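Local atomic coordinates of NADH oxidase (Thermus thermophilus, PDB entry 6RVB), a protein that uses NADH and a bound FAD to reduce coenzyme A disulfide, working as a two-subunit flavoprotein of the pyridine nucleotide-disulfide oxidoreductase family. Residues Lys144-Ala149 with Arg171-Thr176; Lys197-Arg202 with Phe332-Ala337; His287-Arg292 with Gly322-Ala327. All blocks are in the same frame, centred on the assembly; numbering follows the deposited sequence.

Interaction 1: residues Lys144-Ala149 with Arg171-Thr176; sequences KALPQA and RGLQVT
Arg171 is gripped at NE by a hydrogen bond to the carbonyl O of Leu50, while one face of its guanidinium lies against Leu146. CB of Leu146 stands 3.7 Å above the guanidinium plane, shifted toward the rim on the side of NH2. The other terminal nitrogen, NH1 of Arg171, comes alongside Pro147 and is 4.0 Å from that residue's CB. What brings the group over these apolar carbons is a chain that starts with CG anti to the carbonyl carbon (chi1 -78°) and then bends at both chi2 and chi3, folding across Leu146 and Pro147. The contact with these two residues is thus one of van der Waals cover, whereas the polar grip on the arginine comes from Leu50.

Beyond the arginine the contact becomes purely apolar. The two methyl groups of Leu173 divide the work: CD1 meets CD1 of Leu146 at 3.8 Å, the two leucines crossing at about a right angle, and CD2 packs on CB of Ala149 at 3.6 Å. Leu173 follows directly on a Schellman motif that ends helix 159-170, with Gly172 at positive phi as the C-prime residue.

The contact therefore joins the chain about the end of helix 136-145 to that leaving helix 159-170, within the NAD-binding alpha/beta domain. Leu146 also packs on Phe168 of helix 159-170 and Leu173 on Ala152, while the chain beyond runs into strand 174-178, which lies between strands 151-155 and 205-208 of the parallel sheet.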
ATOM      1  N   LYS A 144       6.992 -22.733  27.526  1.00 45.00           N
ATOM      2  CA  LYS A 144       7.547 -23.730  28.405  1.00 47.86           C
ATOM      3  C   LYS A 144       8.049 -24.980  27.698  1.00 54.74           C
ATOM      4  O   LYS A 144       9.177 -25.419  27.958  1.00 54.22           O
ATOM      5  CB  LYS A 144       6.451 -24.140  29.352  1.00 46.76           C
ATOM      6  CG  LYS A 144       6.793 -24.168  30.799  1.00 57.19           C
ATOM      7  CD  LYS A 144       6.001 -23.143  31.637  1.00 83.93           C
ATOM      8  CE  LYS A 144       4.593 -23.659  32.103  1.00 93.00           C
ATOM      9  NZ  LYS A 144       3.689 -22.511  32.610  1.00 80.63           N
ATOM     10  N   ALA A 145       7.208 -25.544  26.819  1.00 46.52           N
ATOM     11  CA  ALA A 145       7.542 -26.671  25.904  1.00 47.24           C
ATOM     12  C   ALA A 145       8.644 -26.480  24.880  1.00 51.12           C
ATOM     13  O   ALA A 145       9.396 -27.388  24.602  1.00 55.43           O
ATOM     14  CB  ALA A 145       6.363 -27.049  25.162  1.00 37.73           C
ATOM     15  N   LEU A 146       8.679 -25.306  24.293  1.00 44.77           N
ATOM     16  CA  LEU A 146       9.452 -25.043  23.152  1.00 48.40           C
ATOM     17  C   LEU A 146      10.979 -25.285  23.266  1.00 54.84           C
ATOM     18  O   LEU A 146      11.608 -25.916  22.397  1.00 58.39           O
ATOM     19  CB  LEU A 146       9.086 -23.650  22.655  1.00 49.13           C
ATOM     20  CG  LEU A 146       8.570 -23.358  21.250  1.00 44.80           C
ATOM     21  CD1 LEU A 146       8.082 -24.604  20.515  1.00 40.88           C
ATOM     22  CD2 LEU A 146       7.466 -22.357  21.367  1.00 37.71           C
ATOM     23  N   PRO A 147      11.622 -24.771  24.309  1.00 62.98           N
ATOM     24  CA  PRO A 147      13.083 -25.099  24.344  1.00 67.64           C
ATOM     25  C   PRO A 147      13.135 -26.535  24.807  1.00 71.20           C
ATOM     26  O   PRO A 147      12.351 -26.884  25.690  1.00 87.02           O
ATOM     27  CB  PRO A 147      13.609 -24.179  25.418  1.00 52.28           C
ATOM     28  CG  PRO A 147      12.393 -24.028  26.322  1.00 54.31           C
ATOM     29  CD  PRO A 147      11.140 -24.097  25.521  1.00 46.42           C
ATOM     30  N   GLN A 148      13.943 -27.382  24.230  1.00 57.55           N
ATOM     31  CA  GLN A 148      13.654 -28.837  24.364  1.00 76.18           C
ATOM     32  C   GLN A 148      12.851 -29.339  23.193  1.00 72.43           C
ATOM     33  O   GLN A 148      11.965 -30.131  23.368  1.00 57.16           O
ATOM     34  CB  GLN A 148      12.889 -29.215  25.627  1.00 52.57           C
ATOM     35  CG  GLN A 148      13.744 -29.841  26.717  1.00 80.21           C
ATOM     36  CD  GLN A 148      14.662 -28.821  27.408  1.00105.34           C
ATOM     37  OE1 GLN A 148      15.909 -28.749  27.147  1.00 86.40           O
ATOM     38  NE2 GLN A 148      14.048 -28.002  28.294  1.00 95.05           N
ATOM     39  N   ALA A 149      13.226 -28.856  22.005  1.00 87.09           N
ATOM     40  CA  ALA A 149      12.557 -29.068  20.717  1.00 61.93           C
ATOM     41  C   ALA A 149      11.442 -30.005  20.832  1.00 53.76           C
ATOM     42  O   ALA A 149      10.573 -29.672  21.635  1.00 49.06           O
ATOM     43  CB  ALA A 149      13.534 -29.462  19.657  1.00 66.39           C
ATOM     44  N   ARG A 171      12.654 -21.503  16.082  1.00 43.76           N
ATOM     45  CA  ARG A 171      13.043 -22.063  17.365  1.00 48.51           C
ATOM     46  C   ARG A 171      13.748 -23.403  17.248  1.00 52.82           C
ATOM     47  O   ARG A 171      13.888 -24.123  18.195  1.00 49.75           O
ATOM     48  CB  ARG A 171      11.803 -22.245  18.188  1.00 46.81           C
ATOM     49  CG  ARG A 171      11.420 -20.945  18.717  1.00 44.09           C
ATOM     50  CD  ARG A 171      12.361 -20.663  19.871  1.00 43.45           C
ATOM     51  NE  ARG A 171      11.589 -20.375  21.049  1.00 44.22           N
ATOM     52  CZ  ARG A 171      11.886 -20.845  22.231  1.00 50.73           C
ATOM     53  NH1 ARG A 171      12.977 -21.596  22.397  1.00 58.01           N
ATOM     54  NH2 ARG A 171      11.093 -20.532  23.226  1.00 45.85           N
ATOM     55  N   GLY A 172      14.162 -23.732  16.040  1.00 51.54           N
ATOM     56  CA  GLY A 172      14.812 -24.984  15.831  1.00 44.25           C
ATOM     57  C   GLY A 172      14.094 -26.264  15.637  1.00 41.09           C
ATOM     58  O   GLY A 172      14.794 -27.153  15.261  1.00 52.30           O
ATOM     59  N   LEU A 173      12.795 -26.396  15.873  1.00 42.49           N
ATOM     60  CA  LEU A 173      12.122 -27.709  15.748  1.00 46.40           C
ATOM     61  C   LEU A 173      12.033 -28.130  14.297  1.00 44.74           C
ATOM     62  O   LEU A 173      12.207 -27.309  13.381  1.00 38.45           O
ATOM     63  CB  LEU A 173      10.722 -27.753  16.359  1.00 41.23           C
ATOM     64  CG  LEU A 173      10.382 -26.869  17.515  1.00 44.76           C
ATOM     65  CD1 LEU A 173       9.211 -27.385  18.174  1.00 43.13           C
ATOM     66  CD2 LEU A 173      11.446 -26.792  18.469  1.00 44.12           C
ATOM     67  N   GLN A 174      11.825 -29.417  14.057  1.00 40.73           N
ATOM     68  CA  GLN A 174      11.600 -29.746  12.701  1.00 50.82           C
ATOM     69  C   GLN A 174      10.087 -29.732  12.616  1.00 59.77           C
ATOM     70  O   GLN A 174       9.418 -30.164  13.561  1.00 60.57           O
ATOM     71  CB  GLN A 174      12.340 -31.013  12.256  1.00 46.60           C
ATOM     72  CG  GLN A 174      11.950 -32.327  12.921  1.00 72.31           C
ATOM     73  CD  GLN A 174      12.557 -33.590  12.176  1.00 90.23           C
ATOM     74  OE1 GLN A 174      13.301 -33.406  11.202  1.00 97.66           O
ATOM     75  NE2 GLN A 174      12.251 -34.842  12.642  1.00 75.17           N
ATOM     76  N   VAL A 175       9.510 -29.145  11.565  1.00 50.22           N
ATOM     77  CA  VAL A 175       8.054 -29.100  11.581  1.00 49.66           C
ATOM     78  C   VAL A 175       7.433 -29.658  10.375  1.00 52.03           C
ATOM     79  O   VAL A 175       7.865 -29.369   9.270  1.00 55.54           O
ATOM     80  CB  VAL A 175       7.444 -27.703  11.939  1.00 46.90           C
ATOM     81  CG1 VAL A 175       8.508 -26.685  12.406  1.00 45.83           C
ATOM     82  CG2 VAL A 175       6.611 -27.181  10.857  1.00 34.99           C
ATOM     83  N   THR A 176       6.425 -30.482  10.584  1.00 47.43           N
ATOM     84  CA  THR A 176       5.688 -30.961   9.450  1.00 50.25           C
ATOM     85  C   THR A 176       4.212 -30.537   9.600  1.00 46.94           C
ATOM     86  O   THR A 176       3.608 -30.737  10.662  1.00 51.07           O
ATOM     87  CB  THR A 176       6.001 -32.433   9.254  1.00 50.80           C
ATOM     88  OG1 THR A 176       4.840 -33.112   8.766  1.00 56.20           O
ATOM     89  CG2 THR A 176       6.448 -32.994  10.555  1.00 39.82           C
TER

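Interaction 2: residues Lys197-Arg202 with Phe332-Ala337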
ATOM      1  N   LYS A 197       3.133 -23.129  -0.319  1.00 46.78           N
ATOM      2  CA  LYS A 197       3.811 -24.445  -0.213  1.00 48.57           C
ATOM      3  C   LYS A 197       5.266 -24.323  -0.622  1.00 48.97           C
ATOM      4  O   LYS A 197       6.098 -24.870   0.032  1.00 44.33           O
ATOM      5  CB  LYS A 197       3.155 -25.524  -1.071  1.00 44.50           C
ATOM      6  CG  LYS A 197       3.659 -26.953  -0.875  1.00 40.54           C
ATOM      7  CD  LYS A 197       2.625 -27.875  -1.550  1.00 53.70           C
ATOM      8  CE  LYS A 197       2.810 -29.372  -1.392  1.00 51.60           C
ATOM      9  NZ  LYS A 197       3.900 -29.859  -2.254  1.00 63.16           N
ATOM     10  N   GLU A 198       5.565 -23.575  -1.677  1.00 43.24           N
ATOM     11  CA  GLU A 198       6.915 -23.447  -2.112  1.00 43.40           C
ATOM     12  C   GLU A 198       7.703 -22.732  -1.029  1.00 46.10           C
ATOM     13  O   GLU A 198       8.724 -23.181  -0.674  1.00 44.57           O
ATOM     14  CB  GLU A 198       6.985 -22.791  -3.467  1.00 44.14           C
ATOM     15  CG  GLU A 198       8.250 -22.971  -4.163  1.00 65.83           C
ATOM     16  CD  GLU A 198       8.267 -22.334  -5.541  1.00106.02           C
ATOM     17  OE1 GLU A 198       7.210 -21.790  -5.968  1.00 94.75           O
ATOM     18  OE2 GLU A 198       9.348 -22.382  -6.194  1.00110.62           O
ATOM     19  N   GLU A 199       7.217 -21.650  -0.446  1.00 48.62           N
ATOM     20  CA  GLU A 199       7.989 -21.015   0.579  1.00 45.09           C
ATOM     21  C   GLU A 199       8.138 -21.847   1.798  1.00 50.75           C
ATOM     22  O   GLU A 199       9.175 -21.784   2.437  1.00 53.70           O
ATOM     23  CB  GLU A 199       7.475 -19.663   0.969  1.00 39.43           C
ATOM     24  CG  GLU A 199       8.339 -18.605   0.348  1.00 60.23           C
ATOM     25  CD  GLU A 199       9.333 -18.024   1.324  1.00 61.28           C
ATOM     26  OE1 GLU A 199       8.916 -17.942   2.495  1.00 48.46           O
ATOM     27  OE2 GLU A 199      10.491 -17.665   0.910  1.00 60.83           O
ATOM     28  N   LEU A 200       7.139 -22.624   2.166  1.00 44.94           N
ATOM     29  CA  LEU A 200       7.274 -23.355   3.397  1.00 42.34           C
ATOM     30  C   LEU A 200       8.346 -24.383   3.194  1.00 47.64           C
ATOM     31  O   LEU A 200       9.124 -24.645   4.106  1.00 39.71           O
ATOM     32  CB  LEU A 200       5.976 -23.999   3.781  1.00 46.68           C
ATOM     33  CG  LEU A 200       4.832 -23.137   4.250  1.00 44.13           C
ATOM     34  CD1 LEU A 200       3.508 -23.839   4.203  1.00 41.86           C
ATOM     35  CD2 LEU A 200       5.181 -22.872   5.574  1.00 36.34           C
ATOM     36  N   GLU A 201       8.377 -24.970   2.001  1.00 46.71           N
ATOM     37  CA  GLU A 201       9.328 -26.018   1.728  1.00 45.09           C
ATOM     38  C   GLU A 201      10.756 -25.509   1.640  1.00 49.97           C
ATOM     39  O   GLU A 201      11.677 -26.051   2.267  1.00 49.75           O
ATOM     40  CB  GLU A 201       8.954 -26.765   0.501  1.00 40.66           C
ATOM     41  CG  GLU A 201       7.834 -27.666   0.800  1.00 45.18           C
ATOM     42  CD  GLU A 201       7.244 -28.284  -0.405  1.00 63.45           C
ATOM     43  OE1 GLU A 201       7.591 -27.936  -1.567  1.00 65.59           O
ATOM     44  OE2 GLU A 201       6.391 -29.112  -0.150  1.00 65.37           O
ATOM     45  N   ARG A 202      10.949 -24.438   0.890  1.00 49.92           N
ATOM     46  CA  ARG A 202      12.190 -23.662   0.912  1.00 41.49           C
ATOM     47  C   ARG A 202      12.714 -23.418   2.342  1.00 43.60           C
ATOM     48  O   ARG A 202      13.835 -23.200   2.513  1.00 46.51           O
ATOM     49  CB  ARG A 202      11.953 -22.350   0.148  1.00 45.28           C
ATOM     50  CG  ARG A 202      13.139 -21.464  -0.001  1.00 62.17           C
ATOM     51  CD  ARG A 202      12.797 -20.167  -0.676  1.00 76.10           C
ATOM     52  NE  ARG A 202      11.964 -20.339  -1.872  1.00 91.50           N
ATOM     53  CZ  ARG A 202      12.427 -20.343  -3.140  1.00110.70           C
ATOM     54  NH1 ARG A 202      13.746 -20.223  -3.381  1.00108.46           N
ATOM     55  NH2 ARG A 202      11.579 -20.459  -4.182  1.00 96.38           N
ATOM     56  N   PHE A 332       7.037 -16.695   6.742  1.00 37.26           N
ATOM     57  CA  PHE A 332       8.410 -16.536   6.305  1.00 42.45           C
ATOM     58  C   PHE A 332       8.653 -15.264   5.471  1.00 45.63           C
ATOM     59  O   PHE A 332       8.500 -14.130   5.963  1.00 50.82           O
ATOM     60  CB  PHE A 332       8.898 -17.779   5.585  1.00 40.25           C
ATOM     61  CG  PHE A 332       8.812 -19.026   6.426  1.00 45.43           C
ATOM     62  CD1 PHE A 332       9.816 -19.371   7.252  1.00 42.19           C
ATOM     63  CD2 PHE A 332       7.664 -19.815   6.423  1.00 48.72           C
ATOM     64  CE1 PHE A 332       9.689 -20.431   8.072  1.00 47.61           C
ATOM     65  CE2 PHE A 332       7.528 -20.913   7.230  1.00 42.95           C
ATOM     66  CZ  PHE A 332       8.519 -21.225   8.053  1.00 45.50           C
ATOM     67  N   ASP A 333       9.024 -15.430   4.216  1.00 39.57           N
ATOM     68  CA  ASP A 333       9.404 -14.286   3.416  1.00 38.57           C
ATOM     69  C   ASP A 333       8.265 -13.842   2.506  1.00 48.93           C
ATOM     70  O   ASP A 333       8.488 -13.086   1.542  1.00 55.01           O
ATOM     71  CB  ASP A 333      10.657 -14.586   2.562  1.00 46.68           C
ATOM     72  CG  ASP A 333      11.930 -14.958   3.419  1.00 69.16           C
ATOM     73  OD1 ASP A 333      12.174 -14.391   4.550  1.00 59.57           O
ATOM     74  OD2 ASP A 333      12.701 -15.863   2.942  1.00 72.15           O
ATOM     75  N   LEU A 334       7.033 -14.289   2.774  1.00 44.81           N
ATOM     76  CA  LEU A 334       5.904 -13.829   1.994  1.00 36.74           C
ATOM     77  C   LEU A 334       4.994 -13.063   2.871  1.00 42.13           C
ATOM     78  O   LEU A 334       4.754 -13.489   4.000  1.00 47.93           O
ATOM     79  CB  LEU A 334       5.170 -15.017   1.435  1.00 36.35           C
ATOM     80  CG  LEU A 334       5.842 -15.728   0.293  1.00 35.95           C
ATOM     81  CD1 LEU A 334       4.915 -16.702  -0.222  1.00 29.25           C
ATOM     82  CD2 LEU A 334       6.217 -14.696  -0.752  1.00 30.65           C
ATOM     83  N   ALA A 335       4.500 -11.926   2.371  1.00 41.65           N
ATOM     84  CA  ALA A 335       3.315 -11.218   2.945  1.00 36.51           C
ATOM     85  C   ALA A 335       2.096 -11.536   2.075  1.00 40.23           C
ATOM     86  O   ALA A 335       2.145 -11.260   0.863  1.00 43.41           O
ATOM     87  CB  ALA A 335       3.562  -9.740   2.951  1.00 33.85           C
ATOM     88  N   VAL A 336       1.069 -12.185   2.621  1.00 33.53           N
ATOM     89  CA  VAL A 336      -0.053 -12.650   1.785  1.00 37.17           C
ATOM     90  C   VAL A 336      -1.343 -11.906   2.119  1.00 41.49           C
ATOM     91  O   VAL A 336      -1.838 -12.024   3.270  1.00 41.79           O
ATOM     92  CB  VAL A 336      -0.319 -14.137   1.983  1.00 37.35           C
ATOM     93  CG1 VAL A 336      -1.539 -14.562   1.253  1.00 29.43           C
ATOM     94  CG2 VAL A 336       0.828 -14.938   1.470  1.00 37.64           C
ATOM     95  N   ALA A 337      -1.898 -11.158   1.166  1.00 26.73           N
ATOM     96  CA  ALA A 337      -3.091 -10.455   1.518  1.00 34.78           C
ATOM     97  C   ALA A 337      -4.290 -10.742   0.617  1.00 38.59           C
ATOM     98  O   ALA A 337      -4.169 -10.766  -0.583  1.00 43.76           O
ATOM     99  CB  ALA A 337      -2.839  -9.042   1.630  1.00 27.39           C
TER
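The ring of Phe332 receives Leu200 at its edge: CD2 of Leu200 lies close to the ring plane, 3.5 Å from CE2 of Phe332, and the two side chains cross at about a right angle. His203, one residue beyond the segment, stacks its own ring on that of Phe332. The carboxylate of Glu199 comes in near the root of the aromatic side chain, its plane turned 57° from that of the ring.

That carboxylate carries the polar half of the contact. OE1 of Glu199 accepts a hydrogen bond from the backbone N of Asp333 at 3.0 Å, nearly straight at the hydrogen (163°), with the donor coming from above the carboxylate plane. A bend at chi2 swings the acid across to the turn, and the methylenes it leaves behind are not idle: CG of Glu199 packs on CG of Leu334 at 3.8 Å. The second oxygen, OE2 of Glu199, lies 3.5 Å from OD2 of Asp333, a pairing of like charges that would be expected to favour a proton on one of the acids unless offset nearby. Arg394, which touches the side chain of Glu199 and bonds through NH1 to Asp333 O, may provide part of that offset.

Phe332 and Asp333 are the two residues between strands 327-331 and 334-340, and their backbone angles are close to those of a type II' beta turn, a form well suited to two-residue hairpins. A glutamate on helix 190-202 of the NAD-binding domain thus binds a turn amide of a beta hairpin in the dimerisation domain, an example of a side-chain acceptor docking a hairpin tip onto a helix between domains.

Interaction 3: residues His287-Arg292 with Gly322-Ala327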
ATOM      1  N   HIS A 287     -21.349  -8.151   5.448  1.00 37.92           N
ATOM      2  CA  HIS A 287     -20.382  -8.191   4.360  1.00 40.62           C
ATOM      3  C   HIS A 287     -20.832  -7.402   3.203  1.00 36.61           C
ATOM      4  O   HIS A 287     -21.866  -7.652   2.642  1.00 38.51           O
ATOM      5  CB  HIS A 287     -20.168  -9.590   3.895  1.00 40.49           C
ATOM      6  CG  HIS A 287     -18.941  -9.779   3.071  1.00 44.30           C
ATOM      7  ND1 HIS A 287     -17.897 -10.582   3.473  1.00 41.40           N
ATOM      8  CD2 HIS A 287     -18.632  -9.338   1.841  1.00 41.65           C
ATOM      9  CE1 HIS A 287     -16.972 -10.590   2.536  1.00 41.01           C
ATOM     10  NE2 HIS A 287     -17.391  -9.825   1.547  1.00 47.63           N
ATOM     11  N   ARG A 288     -20.043  -6.452   2.812  1.00 37.11           N
ATOM     12  CA  ARG A 288     -20.499  -5.553   1.744  1.00 40.75           C
ATOM     13  C   ARG A 288     -20.535  -6.041   0.299  1.00 40.83           C
ATOM     14  O   ARG A 288     -21.226  -5.402  -0.485  1.00 44.14           O
ATOM     15  CB  ARG A 288     -19.769  -4.206   1.814  1.00 36.33           C
ATOM     16  CG  ARG A 288     -20.114  -3.478   3.057  1.00 41.99           C
ATOM     17  CD  ARG A 288     -19.282  -2.270   3.332  1.00 43.94           C
ATOM     18  NE  ARG A 288     -19.538  -1.157   2.422  1.00 50.93           N
ATOM     19  CZ  ARG A 288     -20.443  -0.207   2.589  1.00 55.51           C
ATOM     20  NH1 ARG A 288     -21.247  -0.157   3.634  1.00 71.96           N
ATOM     21  NH2 ARG A 288     -20.538   0.702   1.693  1.00 56.91           N
ATOM     22  N   VAL A 289     -19.796  -7.120  -0.030  1.00 38.73           N
ATOM     23  CA  VAL A 289     -19.844  -7.763  -1.320  1.00 35.65           C
ATOM     24  C   VAL A 289     -20.996  -8.697  -1.317  1.00 36.82           C
ATOM     25  O   VAL A 289     -21.823  -8.596  -2.205  1.00 42.28           O
ATOM     26  CB  VAL A 289     -18.543  -8.466  -1.646  1.00 40.62           C
ATOM     27  CG1 VAL A 289     -18.549  -8.939  -3.055  1.00 32.93           C
ATOM     28  CG2 VAL A 289     -17.361  -7.540  -1.374  1.00 35.61           C
ATOM     29  N   LEU A 290     -21.093  -9.571  -0.309  1.00 37.25           N
ATOM     30  CA  LEU A 290     -22.128 -10.591  -0.283  1.00 37.24           C
ATOM     31  C   LEU A 290     -23.484 -10.022   0.070  1.00 41.54           C
ATOM     32  O   LEU A 290     -24.498 -10.628  -0.214  1.00 43.91           O
ATOM     33  CB  LEU A 290     -21.763 -11.672   0.686  1.00 42.46           C
ATOM     34  CG  LEU A 290     -20.554 -12.519   0.373  1.00 43.18           C
ATOM     35  CD1 LEU A 290     -20.117 -13.279   1.628  1.00 29.39           C
ATOM     36  CD2 LEU A 290     -20.968 -13.383  -0.720  1.00 36.68           C
ATOM     37  N   LYS A 291     -23.501  -8.835   0.647  1.00 43.97           N
ATOM     38  CA  LYS A 291     -24.704  -8.172   1.160  1.00 39.84           C
ATOM     39  C   LYS A 291     -25.551  -8.985   2.080  1.00 41.52           C
ATOM     40  O   LYS A 291     -26.733  -9.033   1.920  1.00 48.20           O
ATOM     41  CB  LYS A 291     -25.579  -7.591   0.059  1.00 39.29           C
ATOM     42  CG  LYS A 291     -24.805  -6.883  -1.065  1.00 44.05           C
ATOM     43  CD  LYS A 291     -24.825  -5.376  -1.102  1.00 52.26           C
ATOM     44  CE  LYS A 291     -24.346  -4.842  -2.460  1.00 69.49           C
ATOM     45  NZ  LYS A 291     -25.074  -5.531  -3.648  1.00 78.12           N
ATOM     46  N   ARG A 292     -24.933  -9.602   3.066  1.00 43.83           N
ATOM     47  CA  ARG A 292     -25.587 -10.292   4.134  1.00 38.46           C
ATOM     48  C   ARG A 292     -24.621 -10.319   5.321  1.00 41.63           C
ATOM     49  O   ARG A 292     -23.516  -9.858   5.257  1.00 44.50           O
ATOM     50  CB  ARG A 292     -25.918 -11.683   3.688  1.00 36.62           C
ATOM     51  CG  ARG A 292     -24.792 -12.458   3.312  1.00 35.91           C
ATOM     52  CD  ARG A 292     -25.202 -13.735   2.840  1.00 38.72           C
ATOM     53  NE  ARG A 292     -24.121 -14.703   2.815  1.00 45.95           N
ATOM     54  CZ  ARG A 292     -23.705 -15.256   1.691  1.00 49.46           C
ATOM     55  NH1 ARG A 292     -24.240 -14.921   0.540  1.00 40.95           N
ATOM     56  NH2 ARG A 292     -22.749 -16.147   1.731  1.00 51.60           N
ATOM     57  N   GLY A 322     -19.749  -2.110   8.001  1.00 40.37           N
ATOM     58  CA  GLY A 322     -19.495  -3.361   7.346  1.00 37.28           C
ATOM     59  C   GLY A 322     -18.056  -3.738   7.130  1.00 43.39           C
ATOM     60  O   GLY A 322     -17.145  -2.973   7.465  1.00 46.85           O
ATOM     61  N   VAL A 323     -17.844  -4.925   6.567  1.00 40.68           N
ATOM     62  CA  VAL A 323     -16.531  -5.327   6.143  1.00 37.39           C
ATOM     63  C   VAL A 323     -16.599  -5.881   4.715  1.00 43.99           C
ATOM     64  O   VAL A 323     -17.648  -6.113   4.106  1.00 41.00           O
ATOM     65  CB  VAL A 323     -15.976  -6.360   7.083  1.00 33.99           C
ATOM     66  CG1 VAL A 323     -16.011  -5.818   8.447  1.00 36.49           C
ATOM     67  CG2 VAL A 323     -16.808  -7.675   6.988  1.00 31.03           C
ATOM     68  N   VAL A 324     -15.431  -6.101   4.193  1.00 41.63           N
ATOM     69  CA  VAL A 324     -15.342  -6.629   2.893  1.00 37.36           C
ATOM     70  C   VAL A 324     -14.451  -7.940   2.891  1.00 41.47           C
ATOM     71  O   VAL A 324     -14.375  -8.696   1.907  1.00 41.49           O
ATOM     72  CB  VAL A 324     -14.887  -5.475   2.071  1.00 31.40           C
ATOM     73  CG1 VAL A 324     -13.624  -5.738   1.425  1.00 41.05           C
ATOM     74  CG2 VAL A 324     -15.901  -5.139   1.156  1.00 32.55           C
ATOM     75  N   GLY A 325     -13.795  -8.215   4.025  1.00 43.25           N
ATOM     76  CA  GLY A 325     -12.955  -9.386   4.176  1.00 33.20           C
ATOM     77  C   GLY A 325     -11.455  -9.211   4.040  1.00 40.63           C
ATOM     78  O   GLY A 325     -10.781 -10.178   3.791  1.00 43.32           O
ATOM     79  N   THR A 326     -10.934  -8.007   4.194  1.00 36.26           N
ATOM     80  CA  THR A 326      -9.487  -7.801   4.020  1.00 35.28           C
ATOM     81  C   THR A 326      -8.668  -8.481   5.097  1.00 31.97           C
ATOM     82  O   THR A 326      -9.012  -8.330   6.255  1.00 38.60           O
ATOM     83  CB  THR A 326      -9.146  -6.316   3.999  1.00 35.07           C
ATOM     84  OG1 THR A 326     -10.058  -5.631   3.119  1.00 36.33           O
ATOM     85  CG2 THR A 326      -7.770  -6.078   3.626  1.00 29.06           C
ATOM     86  N   ALA A 327      -7.662  -9.265   4.708  1.00 30.10           N
ATOM     87  CA  ALA A 327      -6.768  -9.929   5.655  1.00 32.96           C
ATOM     88  C   ALA A 327      -5.353  -9.993   5.174  1.00 36.92           C
ATOM     89  O   ALA A 327      -5.130 -10.230   4.025  1.00 46.94           O
ATOM     90  CB  ALA A 327      -7.234 -11.278   5.972  1.00 27.98           C
TER
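A single beta bridge between His287 and Val323 fastens the backbone at His287 to the chain that leads into strand 327-331 of the dimerisation domain. Its main bond runs from the backbone N of Arg288 to Val323 O, 2.7 Å long and nearly straight at the hydrogen (174°). The CA of His287 adds a CH...O contact to the same Val323 O at 3.4 Å.

The imidazole of His287 is sandwiched. CG lies anti to the backbone N (chi1 -164°), which carries the ring back over the other segment although its CB points away from it. Val323 O and CA of Val324 cover one face, rather toward the rim, and CD1 of Leu290 covers the opposite one, 3.9 Å above the plane; Tyr294 meets the ring edge-to-face.

The short loop 288-291 between strands 285-287 and 292-294 supplies the rest of this side of the contact. A backbone bond from His287 N to Arg292 O closes it, and Val289 on the loop sets CG2 against CG2 of Val324 at 3.8 Å. The facing chain, 322-327, enters the dimerisation domain here and touches the second subunit as it does so, which places the bridge at the subunit interface.

Arg288 passes its aliphatic part over Gly322, CD lying 4.2 Å from the glycine CA. A bend at chi3 (70°) then directs the guanidinium to backbone carbonyls, NH1 bonding to Leu321 O and NH2 to His409 O. Further along 322-327, Asp421 of the second subunit accepts the backbone N-H groups of both Val324 and Gly325 on OD2, and its carbonyl O is hydrogen-bonded to OG1 of Thr326.

Overall arrangement
Along the chain, interaction 1 closes before the others open, and interaction 3 is nested inside the loop closed by interaction 2. Interaction 1 lies within the NAD-binding domain, where strand 174-178 is followed by helix 190-202 of interaction 2; their centres are 20 Å apart and they do not touch. Interaction 2 joins that domain to the dimerisation domain, and interaction 3 lies at the subunit interface, 38 Å from interaction 1 between centres. Interactions 2 and 3, 26 Å apart at their centres, meet where CB of Ala337 packs on Ala327 O at 3.5 Å. Strand 327-331 follows interaction 3 and leads into the turn of interaction 2, connecting interface and domain junction.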